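Local structure of peptidase, M20/M25/M40 family (Staphylococcus aureus, 4EWT) at residues 136-141 against 331-336; 298-303 against 337-342; 79-84 against 97-102; 184-189 against 257-262. The protein probably hydrolyses amide bonds such as those of N-acylated amino acids, as a manganese-binding amidohydrolase of the M20/M25/M40 peptidase family. All coordinates share one frame; numbering follows the deposited sequence.

Interaction 1 of 4, residues 136-141 against 331-336. With MN (manganese (II) ion), chain E.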
loop_
_atom_site.group_PDB
_atom_site.type_symbol
_atom_site.label_atom_id
_atom_site.label_comp_id
_atom_site.label_asym_id
_atom_site.label_seq_id
_atom_site.Cartn_x
_atom_site.Cartn_y
_atom_site.Cartn_z
ATOM N N PRO A 136 35.430 -10.766 24.744
ATOM C CA PRO A 136 34.448 -11.775 24.371
ATOM C C PRO A 136 33.151 -11.124 23.887
ATOM O O PRO A 136 33.022 -9.895 23.914
ATOM C CB PRO A 136 34.181 -12.486 25.698
ATOM C CG PRO A 136 34.312 -11.420 26.710
ATOM C CD PRO A 136 35.436 -10.537 26.200
ATOM N N ALA A 137 32.213 -11.952 23.435
ATOM C CA ALA A 137 30.803 -11.563 23.313
ATOM C C ALA A 137 30.511 -10.370 22.393
ATOM O O ALA A 137 29.516 -9.678 22.580
ATOM C CB ALA A 137 30.213 -11.317 24.714
ATOM N N GLU A 138 31.363 -10.142 21.398
ATOM C CA GLU A 138 31.158 -9.044 20.445
ATOM C C GLU A 138 29.888 -9.244 19.607
ATOM O O GLU A 138 29.185 -8.286 19.302
ATOM C CB GLU A 138 32.393 -8.883 19.540
ATOM C CG GLU A 138 32.376 -7.659 18.610
ATOM C CD GLU A 138 31.509 -7.833 17.362
ATOM O OE1 GLU A 138 31.425 -8.971 16.834
ATOM O OE2 GLU A 138 30.913 -6.825 16.908
ATOM N N GLU A 139 29.590 -10.493 19.260
ATOM C CA GLU A 139 28.596 -10.810 18.229
ATOM C C GLU A 139 27.130 -10.735 18.641
ATOM O O GLU A 139 26.251 -10.517 17.792
ATOM C CB GLU A 139 28.886 -12.189 17.630
ATOM C CG GLU A 139 30.209 -12.261 16.877
ATOM C CD GLU A 139 30.186 -11.527 15.542
ATOM O OE1 GLU A 139 29.215 -10.795 15.246
ATOM O OE2 GLU A 139 31.162 -11.679 14.777
ATOM N N VAL A 140 26.862 -10.946 19.926
ATOM C CA VAL A 140 25.484 -11.052 20.416
ATOM C C VAL A 140 25.210 -9.989 21.484
ATOM O O VAL A 140 25.945 -9.906 22.464
ATOM C CB VAL A 140 25.177 -12.471 20.978
ATOM C CG1 VAL A 140 23.686 -12.633 21.265
ATOM C CG2 VAL A 140 25.649 -13.553 20.019
ATOM N N PRO A 141 24.164 -9.157 21.278
ATOM C CA PRO A 141 23.716 -8.190 22.295
ATOM C C PRO A 141 23.477 -8.876 23.649
ATOM O O PRO A 141 22.984 -10.006 23.676
ATOM C CB PRO A 141 22.391 -7.669 21.727
ATOM C CG PRO A 141 22.510 -7.845 20.250
ATOM C CD PRO A 141 23.378 -9.059 20.030
ATOM N N PRO A 331 27.959 -3.732 8.465
ATOM C CA PRO A 331 27.614 -4.390 9.732
ATOM C C PRO A 331 27.788 -3.509 10.976
ATOM O O PRO A 331 28.500 -2.504 10.935
ATOM C CB PRO A 331 28.577 -5.581 9.783
ATOM C CG PRO A 331 29.728 -5.171 8.986
ATOM C CD PRO A 331 29.219 -4.258 7.908
ATOM N N SER A 332 27.124 -3.880 12.063
ATOM C CA SER A 332 27.309 -3.172 13.315
ATOM C C SER A 332 28.444 -3.863 14.059
ATOM O O SER A 332 28.791 -5.012 13.757
ATOM C CB SER A 332 26.014 -3.120 14.139
ATOM O OG SER A 332 26.004 -4.160 15.104
ATOM N N GLU A 333 29.038 -3.153 15.008
ATOM C CA GLU A 333 30.259 -3.582 15.647
ATOM C C GLU A 333 30.240 -3.001 17.056
ATOM O O GLU A 333 30.010 -1.796 17.224
ATOM C CB GLU A 333 31.452 -3.063 14.824
ATOM C CG GLU A 333 32.805 -3.080 15.499
ATOM C CD GLU A 333 33.262 -4.460 15.888
ATOM O OE1 GLU A 333 33.319 -5.333 14.995
ATOM O OE2 GLU A 333 33.556 -4.667 17.086
ATOM N N ASP A 334 30.474 -3.833 18.071
ATOM C CA ASP A 334 30.404 -3.319 19.440
ATOM C C ASP A 334 31.629 -2.532 19.911
ATOM O O ASP A 334 31.608 -1.923 20.981
ATOM C CB ASP A 334 29.879 -4.359 20.451
ATOM C CG ASP A 334 30.975 -5.089 21.205
ATOM O OD1 ASP A 334 32.150 -5.066 20.783
ATOM O OD2 ASP A 334 30.632 -5.708 22.242
ATOM N N PHE A 335 32.665 -2.500 19.079
ATOM C CA PHE A 335 33.760 -1.543 19.254
ATOM C C PHE A 335 33.201 -0.127 19.387
ATOM O O PHE A 335 33.830 0.741 19.996
ATOM C CB PHE A 335 34.738 -1.601 18.075
ATOM C CG PHE A 335 35.963 -0.747 18.257
ATOM C CD1 PHE A 335 37.105 -1.270 18.858
ATOM C CD2 PHE A 335 35.981 0.581 17.814
ATOM C CE1 PHE A 335 38.239 -0.498 19.036
ATOM C CE2 PHE A 335 37.108 1.367 17.981
ATOM C CZ PHE A 335 38.251 0.826 18.601
ATOM N N ALA A 336 32.017 0.091 18.814
ATOM C CA ALA A 336 31.367 1.402 18.845
ATOM C C ALA A 336 31.157 1.928 20.259
ATOM O O ALA A 336 31.120 3.138 20.468
ATOM C CB ALA A 336 30.056 1.353 18.104
HETATM MN MN MN E . 30.802 -10.521 12.980
HETATM O O HOH W 1 31.458 -8.685 14.433
#

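Interaction 2 of 4, residues 298-303 against 337-342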
loop_
_atom_site.group_PDB
_atom_site.type_symbol
_atom_site.label_atom_id
_atom_site.label_comp_id
_atom_site.label_asym_id
_atom_site.label_seq_id
_atom_site.Cartn_x
_atom_site.Cartn_y
_atom_site.Cartn_z
ATOM N N PRO A 298 25.536 1.286 19.210
ATOM C CA PRO A 298 25.552 2.587 18.532
ATOM C C PRO A 298 26.362 2.510 17.233
ATOM O O PRO A 298 27.122 1.554 17.034
ATOM C CB PRO A 298 26.246 3.512 19.551
ATOM C CG PRO A 298 27.051 2.598 20.428
ATOM C CD PRO A 298 26.276 1.303 20.485
ATOM N N ALA A 299 26.184 3.488 16.349
ATOM C CA ALA A 299 27.059 3.643 15.188
ATOM C C ALA A 299 28.513 3.841 15.622
ATOM O O ALA A 299 28.790 4.473 16.645
ATOM C CB ALA A 299 26.602 4.810 14.336
ATOM N N LEU A 300 29.443 3.301 14.842
ATOM C CA LEU A 300 30.850 3.386 15.201
ATOM C C LEU A 300 31.416 4.691 14.662
ATOM O O LEU A 300 31.464 4.910 13.444
ATOM C CB LEU A 300 31.619 2.200 14.641
ATOM C CG LEU A 300 32.892 1.775 15.363
ATOM C CD1 LEU A 300 33.339 0.461 14.745
ATOM C CD2 LEU A 300 33.985 2.820 15.275
ATOM N N TYR A 301 31.820 5.555 15.581
ATOM C CA TYR A 301 32.339 6.863 15.229
ATOM C C TYR A 301 33.858 6.886 15.375
ATOM O O TYR A 301 34.380 6.813 16.483
ATOM C CB TYR A 301 31.693 7.941 16.114
ATOM C CG TYR A 301 32.077 9.335 15.700
ATOM C CD1 TYR A 301 31.534 9.903 14.541
ATOM C CD2 TYR A 301 32.982 10.085 16.448
ATOM C CE1 TYR A 301 31.875 11.175 14.143
ATOM C CE2 TYR A 301 33.335 11.370 16.052
ATOM C CZ TYR A 301 32.776 11.904 14.890
ATOM O OH TYR A 301 33.102 13.168 14.469
ATOM N N ASN A 302 34.563 6.954 14.253
ATOM C CA ASN A 302 35.999 7.118 14.288
ATOM C C ASN A 302 36.340 8.575 14.555
ATOM O O ASN A 302 36.072 9.444 13.721
ATOM C CB ASN A 302 36.647 6.633 12.994
ATOM C CG ASN A 302 36.918 5.140 13.001
ATOM O OD1 ASN A 302 36.799 4.474 14.027
ATOM N ND2 ASN A 302 37.279 4.608 11.851
ATOM N N ASP A 303 36.897 8.834 15.735
ATOM C CA ASP A 303 37.360 10.170 16.100
ATOM C C ASP A 303 38.257 10.735 14.996
ATOM O O ASP A 303 39.260 10.121 14.655
ATOM C CB ASP A 303 38.109 10.149 17.425
ATOM C CG ASP A 303 38.615 11.531 17.825
ATOM O OD1 ASP A 303 39.846 11.746 17.800
ATOM O OD2 ASP A 303 37.778 12.406 18.127
ATOM N N TYR A 337 30.997 1.015 21.215
ATOM C CA TYR A 337 30.920 1.365 22.633
ATOM C C TYR A 337 32.209 1.984 23.167
ATOM O O TYR A 337 32.146 2.958 23.911
ATOM C CB TYR A 337 30.528 0.156 23.487
ATOM C CG TYR A 337 29.052 -0.192 23.427
ATOM C CD1 TYR A 337 28.085 0.701 23.884
ATOM C CD2 TYR A 337 28.632 -1.426 22.938
ATOM C CE1 TYR A 337 26.727 0.376 23.833
ATOM C CE2 TYR A 337 27.297 -1.765 22.890
ATOM C CZ TYR A 337 26.349 -0.861 23.333
ATOM O OH TYR A 337 25.026 -1.208 23.277
ATOM N N TYR A 338 33.370 1.433 22.794
ATOM C CA TYR A 338 34.656 2.069 23.123
ATOM C C TYR A 338 34.727 3.441 22.481
ATOM O O TYR A 338 35.116 4.420 23.118
ATOM C CB TYR A 338 35.860 1.255 22.616
ATOM C CG TYR A 338 35.886 -0.168 23.074
ATOM C CD1 TYR A 338 36.136 -0.483 24.407
ATOM C CD2 TYR A 338 35.675 -1.205 22.176
ATOM C CE1 TYR A 338 36.151 -1.779 24.835
ATOM C CE2 TYR A 338 35.694 -2.514 22.596
ATOM C CZ TYR A 338 35.935 -2.793 23.934
ATOM O OH TYR A 338 35.958 -4.092 24.379
ATOM N N ALA A 339 34.338 3.490 21.206
ATOM C CA ALA A 339 34.469 4.687 20.393
ATOM C C ALA A 339 33.601 5.841 20.903
ATOM O O ALA A 339 33.780 6.981 20.488
ATOM C CB ALA A 339 34.162 4.366 18.943
ATOM N N LYS A 340 32.684 5.534 21.816
ATOM C CA LYS A 340 31.782 6.525 22.396
ATOM C C LYS A 340 32.240 6.977 23.795
ATOM O O LYS A 340 31.815 8.029 24.280
ATOM C CB LYS A 340 30.355 5.968 22.433
ATOM C CG LYS A 340 29.256 7.017 22.456
ATOM C CD LYS A 340 27.876 6.405 22.175
ATOM C CE LYS A 340 27.565 5.229 23.114
ATOM N NZ LYS A 340 27.284 5.664 24.512
ATOM N N GLU A 341 33.103 6.183 24.431
ATOM C CA GLU A 341 33.685 6.544 25.730
ATOM C C GLU A 341 35.024 7.260 25.582
ATOM O O GLU A 341 35.353 8.129 26.382
ATOM C CB GLU A 341 33.876 5.317 26.636
ATOM C CG GLU A 341 32.598 4.612 27.094
ATOM C CD GLU A 341 31.733 5.452 28.035
ATOM O OE1 GLU A 341 32.269 6.361 28.701
ATOM O OE2 GLU A 341 30.511 5.196 28.113
ATOM N N ARG A 342 35.806 6.869 24.583
ATOM C CA ARG A 342 37.091 7.508 24.315
ATOM C C ARG A 342 37.209 7.801 22.827
ATOM O O ARG A 342 36.556 7.147 22.023
ATOM C CB ARG A 342 38.264 6.604 24.764
ATOM C CG ARG A 342 38.207 6.108 26.204
ATOM C CD ARG A 342 38.447 7.218 27.231
ATOM N NE ARG A 342 38.673 6.663 28.566
ATOM C CZ ARG A 342 37.729 6.487 29.492
ATOM N NH1 ARG A 342 36.470 6.831 29.261
ATOM N NH2 ARG A 342 38.049 5.963 30.662
HETATM O O HOH W 2 35.563 7.816 19.052
#

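Interaction 3 of 4, residues 79-84 against 97-102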
loop_
_atom_site.group_PDB
_atom_site.type_symbol
_atom_site.label_atom_id
_atom_site.label_comp_id
_atom_site.label_asym_id
_atom_site.label_seq_id
_atom_site.Cartn_x
_atom_site.Cartn_y
_atom_site.Cartn_z
ATOM N N PHE A 79 37.277 -12.146 20.535
ATOM C CA PHE A 79 37.562 -13.581 20.414
ATOM C C PHE A 79 36.382 -14.561 20.406
ATOM O O PHE A 79 36.599 -15.780 20.399
ATOM C CB PHE A 79 38.632 -14.030 21.419
ATOM C CG PHE A 79 38.238 -13.892 22.869
ATOM C CD1 PHE A 79 37.544 -14.912 23.521
ATOM C CD2 PHE A 79 38.628 -12.775 23.605
ATOM C CE1 PHE A 79 37.218 -14.805 24.875
ATOM C CE2 PHE A 79 38.310 -12.660 24.963
ATOM C CZ PHE A 79 37.603 -13.676 25.599
ATOM N N ASP A 80 35.154 -14.045 20.391
ATOM C CA ASP A 80 33.973 -14.909 20.303
ATOM C C ASP A 80 33.723 -15.365 18.869
ATOM O O ASP A 80 34.080 -14.669 17.909
ATOM C CB ASP A 80 32.715 -14.233 20.885
ATOM C CG ASP A 80 32.360 -12.920 20.184
ATOM O OD1 ASP A 80 33.266 -12.196 19.705
ATOM O OD2 ASP A 80 31.154 -12.594 20.139
ATOM N N ALA A 81 33.115 -16.540 18.737
ATOM C CA ALA A 81 32.751 -17.097 17.435
ATOM C C ALA A 81 31.233 -17.037 17.221
ATOM O O ALA A 81 30.524 -16.445 18.031
ATOM C CB ALA A 81 33.261 -18.518 17.312
ATOM N N LEU A 82 30.747 -17.663 16.147
ATOM C CA LEU A 82 29.334 -17.582 15.745
ATOM C C LEU A 82 28.656 -18.958 15.620
ATOM O O LEU A 82 29.345 -19.961 15.414
ATOM C CB LEU A 82 29.225 -16.842 14.410
ATOM C CG LEU A 82 29.493 -15.340 14.400
ATOM C CD1 LEU A 82 30.027 -14.917 13.040
ATOM C CD2 LEU A 82 28.229 -14.575 14.756
ATOM N N PRO A 83 27.307 -19.009 15.744
ATOM C CA PRO A 83 26.556 -20.264 15.565
ATOM C C PRO A 83 26.393 -20.647 14.085
ATOM O O PRO A 83 25.294 -20.554 13.532
ATOM C CB PRO A 83 25.193 -19.948 16.198
ATOM C CG PRO A 83 25.027 -18.472 16.001
ATOM C CD PRO A 83 26.420 -17.899 16.157
ATOM N N ILE A 84 27.491 -21.076 13.464
ATOM C CA ILE A 84 27.538 -21.361 12.028
ATOM C C ILE A 84 28.299 -22.662 11.771
ATOM O O ILE A 84 29.385 -22.874 12.320
ATOM C CB ILE A 84 28.207 -20.183 11.253
ATOM C CG1 ILE A 84 27.300 -18.941 11.265
ATOM C CG2 ILE A 84 28.552 -20.579 9.819
ATOM C CD1 ILE A 84 28.040 -17.640 11.138
ATOM N N LYS A 97 31.010 -28.626 16.687
ATOM C CA LYS A 97 29.880 -28.692 15.752
ATOM C C LYS A 97 28.924 -27.497 15.843
ATOM O O LYS A 97 28.456 -27.140 16.925
ATOM C CB LYS A 97 29.115 -30.007 15.929
ATOM N N GLY A 98 28.655 -26.873 14.702
ATOM C CA GLY A 98 27.676 -25.792 14.637
ATOM C C GLY A 98 28.208 -24.420 15.009
ATOM O O GLY A 98 27.487 -23.430 14.912
ATOM N N VAL A 99 29.458 -24.353 15.454
ATOM C CA VAL A 99 30.096 -23.058 15.699
ATOM C C VAL A 99 31.391 -22.894 14.896
ATOM O O VAL A 99 32.093 -23.873 14.640
ATOM C CB VAL A 99 30.202 -22.688 17.235
ATOM C CG1 VAL A 99 30.068 -23.904 18.116
ATOM C CG2 VAL A 99 31.467 -21.889 17.569
ATOM N N MET A 100 31.653 -21.651 14.479
ATOM C CA MET A 100 32.738 -21.289 13.560
ATOM C C MET A 100 33.212 -19.846 13.772
ATOM O O MET A 100 32.388 -18.940 13.968
ATOM C CB MET A 100 32.245 -21.430 12.114
ATOM C CG MET A 100 33.208 -20.911 11.053
ATOM S SD MET A 100 32.467 -20.807 9.410
ATOM C CE MET A 100 33.903 -20.268 8.481
ATOM N N HIS A 101 34.528 -19.629 13.705
ATOM C CA HIS A 101 35.077 -18.269 13.645
ATOM C C HIS A 101 34.887 -17.670 12.248
ATOM O O HIS A 101 35.836 -17.607 11.454
ATOM C CB HIS A 101 36.551 -18.228 14.052
ATOM C CG HIS A 101 36.769 -18.061 15.523
ATOM N ND1 HIS A 101 36.416 -16.912 16.203
ATOM C CD2 HIS A 101 37.313 -18.894 16.442
ATOM C CE1 HIS A 101 36.728 -17.049 17.480
ATOM N NE2 HIS A 101 37.271 -18.243 17.651
ATOM N N ALA A 102 33.654 -17.235 11.972
ATOM C CA ALA A 102 33.259 -16.740 10.660
ATOM C C ALA A 102 33.430 -15.225 10.477
ATOM O O ALA A 102 32.929 -14.667 9.495
ATOM C CB ALA A 102 31.802 -17.158 10.356
#

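Interaction 4 of 4, residues 184-189 against 257-262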
loop_
_atom_site.group_PDB
_atom_site.type_symbol
_atom_site.label_atom_id
_atom_site.label_comp_id
_atom_site.label_asym_id
_atom_site.label_seq_id
_atom_site.Cartn_x
_atom_site.Cartn_y
_atom_site.Cartn_z
ATOM N N GLY A 184 24.861 1.796 13.466
ATOM C CA GLY A 184 24.275 1.358 14.718
ATOM C C GLY A 184 23.018 0.566 14.439
ATOM O O GLY A 184 22.527 0.534 13.312
ATOM N N ARG A 185 22.478 -0.045 15.479
ATOM C CA ARG A 185 21.441 -1.035 15.304
ATOM C C ARG A 185 20.373 -0.884 16.374
ATOM O O ARG A 185 20.686 -0.581 17.544
ATOM C CB ARG A 185 22.062 -2.428 15.357
ATOM C CG ARG A 185 21.095 -3.575 15.120
ATOM C CD ARG A 185 21.874 -4.857 14.858
ATOM N NE ARG A 185 22.632 -5.240 16.037
ATOM C CZ ARG A 185 23.622 -6.131 16.048
ATOM N NH1 ARG A 185 23.988 -6.756 14.932
ATOM N NH2 ARG A 185 24.252 -6.390 17.184
ATOM N N ALA A 186 19.115 -1.069 15.968
ATOM C CA ALA A 186 18.019 -1.204 16.933
ATOM C C ALA A 186 17.128 -2.369 16.526
ATOM O O ALA A 186 17.164 -2.796 15.379
ATOM C CB ALA A 186 17.231 0.098 17.042
ATOM N N PHE A 187 16.348 -2.877 17.480
ATOM C CA PHE A 187 15.403 -3.960 17.258
ATOM C C PHE A 187 14.031 -3.576 17.786
ATOM O O PHE A 187 13.919 -2.923 18.822
ATOM C CB PHE A 187 15.857 -5.223 17.999
ATOM C CG PHE A 187 17.178 -5.742 17.538
ATOM C CD1 PHE A 187 17.324 -6.261 16.247
ATOM C CD2 PHE A 187 18.284 -5.703 18.378
ATOM C CE1 PHE A 187 18.556 -6.745 15.810
ATOM C CE2 PHE A 187 19.526 -6.186 17.956
ATOM C CZ PHE A 187 19.662 -6.711 16.678
ATOM N N PHE A 188 12.987 -4.025 17.107
ATOM C CA PHE A 188 11.636 -3.805 17.597
ATOM C C PHE A 188 10.719 -5.002 17.401
ATOM O O PHE A 188 10.881 -5.793 16.462
ATOM C CB PHE A 188 11.020 -2.527 16.988
ATOM C CG PHE A 188 10.856 -2.571 15.485
ATOM C CD1 PHE A 188 9.632 -2.889 14.922
ATOM C CD2 PHE A 188 11.923 -2.245 14.648
ATOM C CE1 PHE A 188 9.464 -2.912 13.517
ATOM C CE2 PHE A 188 11.783 -2.254 13.234
ATOM C CZ PHE A 188 10.563 -2.590 12.673
ATOM N N LYS A 189 9.763 -5.125 18.316
ATOM C CA LYS A 189 8.667 -6.069 18.174
ATOM C C LYS A 189 7.400 -5.249 18.185
ATOM O O LYS A 189 7.260 -4.330 18.992
ATOM C CB LYS A 189 8.644 -7.067 19.337
ATOM C CG LYS A 189 9.900 -7.917 19.426
ATOM C CD LYS A 189 9.858 -8.857 20.621
ATOM C CE LYS A 189 11.086 -9.778 20.641
ATOM N NZ LYS A 189 11.471 -10.141 22.042
ATOM N N GLY A 257 11.258 -6.605 13.696
ATOM C CA GLY A 257 12.152 -5.962 12.741
ATOM C C GLY A 257 13.472 -5.472 13.301
ATOM O O GLY A 257 13.710 -5.476 14.519
ATOM N N ASP A 258 14.346 -5.069 12.393
ATOM C CA ASP A 258 15.583 -4.444 12.797
ATOM C C ASP A 258 15.941 -3.264 11.919
ATOM O O ASP A 258 15.476 -3.128 10.784
ATOM C CB ASP A 258 16.726 -5.452 12.948
ATOM C CG ASP A 258 17.456 -5.704 11.671
ATOM O OD1 ASP A 258 16.851 -6.318 10.767
ATOM O OD2 ASP A 258 18.646 -5.295 11.572
ATOM N N VAL A 259 16.770 -2.420 12.504
ATOM C CA VAL A 259 16.996 -1.064 12.081
ATOM C C VAL A 259 18.497 -0.842 12.103
ATOM O O VAL A 259 19.178 -1.250 13.052
ATOM C CB VAL A 259 16.309 -0.082 13.070
ATOM C CG1 VAL A 259 16.916 1.304 12.983
ATOM C CG2 VAL A 259 14.766 -0.048 12.846
ATOM N N ARG A 260 19.014 -0.244 11.034
ATOM C CA ARG A 260 20.385 0.241 11.016
ATOM C C ARG A 260 20.376 1.709 10.642
ATOM O O ARG A 260 19.628 2.131 9.754
ATOM C CB ARG A 260 21.250 -0.480 9.984
ATOM C CG ARG A 260 21.072 -1.959 9.882
ATOM C CD ARG A 260 21.939 -2.748 10.829
ATOM N NE ARG A 260 21.436 -4.115 10.819
ATOM C CZ ARG A 260 22.102 -5.189 11.214
ATOM N NH1 ARG A 260 23.346 -5.086 11.666
ATOM N NH2 ARG A 260 21.512 -6.376 11.139
ATOM N N GLY A 261 21.237 2.475 11.306
ATOM C CA GLY A 261 21.472 3.872 10.941
ATOM C C GLY A 261 22.958 4.117 11.069
ATOM O O GLY A 261 23.562 3.719 12.064
ATOM N N LEU A 262 23.549 4.772 10.076
ATOM C CA LEU A 262 24.987 5.016 10.100
ATOM C C LEU A 262 25.378 6.118 11.110
ATOM O O LEU A 262 26.508 6.140 11.606
ATOM C CB LEU A 262 25.512 5.328 8.683
ATOM C CG LEU A 262 27.002 5.673 8.517
ATOM C CD1 LEU A 262 27.891 4.499 8.945
ATOM C CD2 LEU A 262 27.298 6.114 7.076
#

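Interaction 1 of 4, residues 136-141 against 331-336
Glu138 OE2 takes the backbone N-H of Asp334 on its anti lone pair, the N-to-O distance being 3.2 Å and the bond fairly straight at 163°. The side chain starts with CG anti to its backbone N (chi1 -173°) and then bends at chi2, which turns the carboxylate toward 331-336. Glu333 crosses it at about a right angle, with Glu333 OE2 3.4 Å from Glu138 OE2. Arg76 forms salt bridges with both Glu333 OE2 and Asp334 OD1, which probably offsets the gathering of acids here. Glu333 OE2 also caps the coming helix by accepting from Phe335 N at 3.1 Å. The Asp334 and Glu138 side chains run antiparallel alongside one another, Asp334 OD1 3.4 Å from Glu138 CG and the two carboxylate planes at 90°. The other side of Glu138 faces the metal centre: water 1 lies beside its carboxylate and binds manganese at 2.4 Å, while Glu139 OE2 binds the same ion at 2.2 Å, together with Cys103 and His362. A glutamate held beside a metal-bound water, just ahead of a metal ligand, is consistent with the general base of M20 peptidases, and the Asp334 N-H helps orient its carboxylate.

Interaction 2 of 4, residues 298-303 against 337-342
Pro298 reaches helix 335-341 with three ring carbons, taken here from CB round to CD. CB lies at the margin, 4.2 Å from Lys340 CE. CG comes closer to the same methylene, 3.8 Å from Lys340 CE, and also skirts the aromatic ring of Tyr337. CD makes the main contact: it stands over one face of the Tyr337 ring, 3.5 Å from CE1 and displaced toward the rim, a CH-pi contact. The tyrosine gets there with CG anti to its carbonyl carbon (chi1 -77°), which brings its ring back toward the proline. Lys340 runs out extended and then bends at chi3 and chi4, bringing CE against the proline CG beside the tyrosine. Two residues beyond Tyr337, Ala339 CB points at the strand, 3.5 Å from Tyr301 O and 4.0 Å from Leu300 CD2. Asn302 OD1 receives the N-H of Phe346. Direct contacts between the two segments are thus almost wholly apolar: the helix meets Pro298 with the Tyr337 ring and a lysine methylene, and the strand with the Ala339 methyl. A water lies between Tyr301 O and Ala339 O, while the direct backbone bonds of strand 300-302 go elsewhere, chiefly to strand 179-193.

Interaction 3 of 4, residues 79-84 against 97-102
Leu82 and Met100 form a single antiparallel hydrogen-bonded pair. Leu82 N gives to Met100 O and Met100 N to Leu82 O, each at 3.0 Å, the latter in the carbonyl plane and the former from well above it. Both acceptors also take a weak bond from an inverse gamma turn, Ile84 N on Leu82 O around Pro83 and Ala102 N on Met100 O around His101, while Val99 CA adds a CH contact to Leu82 O. Ring contacts come next. Ala81 CB sits over the centre of one face of the His101 ring, 3.8 Å from the centroid, and Phe79 O approaches the edge of that ring, 3.2 Å from CE1. Apolar packing makes up the rest. Leu82 CD1 and Ile84 CD1 each lie 3.9 Å from Ala102 CB, while Ile84 CG2 touches Met100 SD at the same distance. Asp80 bonds through OD2 to Ser30 and to the N-H of Glu139. Of the manganese ligands, Cys103 follows 97-102 directly and His105 comes two residues later, giving a weak bond to Asp80 O. The two arms of this loop, paired by backbone bonds and packed methyls, probably hold the chain on its way to the metal ligands.

Interaction 4 of 4, residues 184-189 against 257-262
Phe188 starts with CG between its backbone N and carbonyl carbon (chi1 63°), a setting that folds the ring back across the neighbouring strand. Arg260 instead bends at chi2 (-88°), bringing its guanidinium alongside Arg185. The Phe188 ring lies over Gly257, whose CA is 3.9 Å from the ring centroid in a CH-pi contact; with no side chain there, the backbone can run directly beneath the ring. At the ring edge, Phe188 CE2 meets Val259 CG2 at 3.7 Å. On the other face of the sheet, Arg185 CD stands over the Arg260 guanidinium, 3.5 Å from NH1, and the two guanidinium planes are 71° apart. Their NH1 atoms come within 3.7 Å, but each arginine has an acid: Arg260 forms a salt bridge to Asp258, with Arg260 NH2 3.1 Å from Asp258 OD2, and Arg185 pairs with Asp296. Phe187 runs beside Asp258, CD1 3.4 Å from Asp258 CB, and its ring meets Phe246 of the second subunit edge to face. Six backbone bonds tie the antiparallel strands, from Gly184 with Gly261 to Phe188 with Gly257. The chemistry thus divides by face: Phe188, Ala186 and Val259 make an apolar layer, with Ile270 and Ile274 of helix 264-285 packed against it, while Phe187, Asp258 and Arg260 on the other face meet the second subunit and Arg185 turns to its own chain.

Interaction 3 closes first along the chain; interaction 1 then spans a long loop that contains the whole of interaction 4, and interaction 2 interlocks with interaction 1. Interactions 1 and 2 share helix 335-341, with centres 12 Å apart, and Ala336 packs on Pro298 and Leu300. Interactions 1 and 3 meet at the metal centre, 14 Å between centres, where Asp80 holds the backbone of the glutamate loop. Interaction 4 lies in the antiparallel sheet, yet Arg185 touches Ser332 and Pro141; strand 300-302 of interaction 2 extends that sheet. Interactions 3 and 4, with centres about 23 Å apart, do not touch. Interaction 1 thus connects the metal site to the subunit-facing sheet.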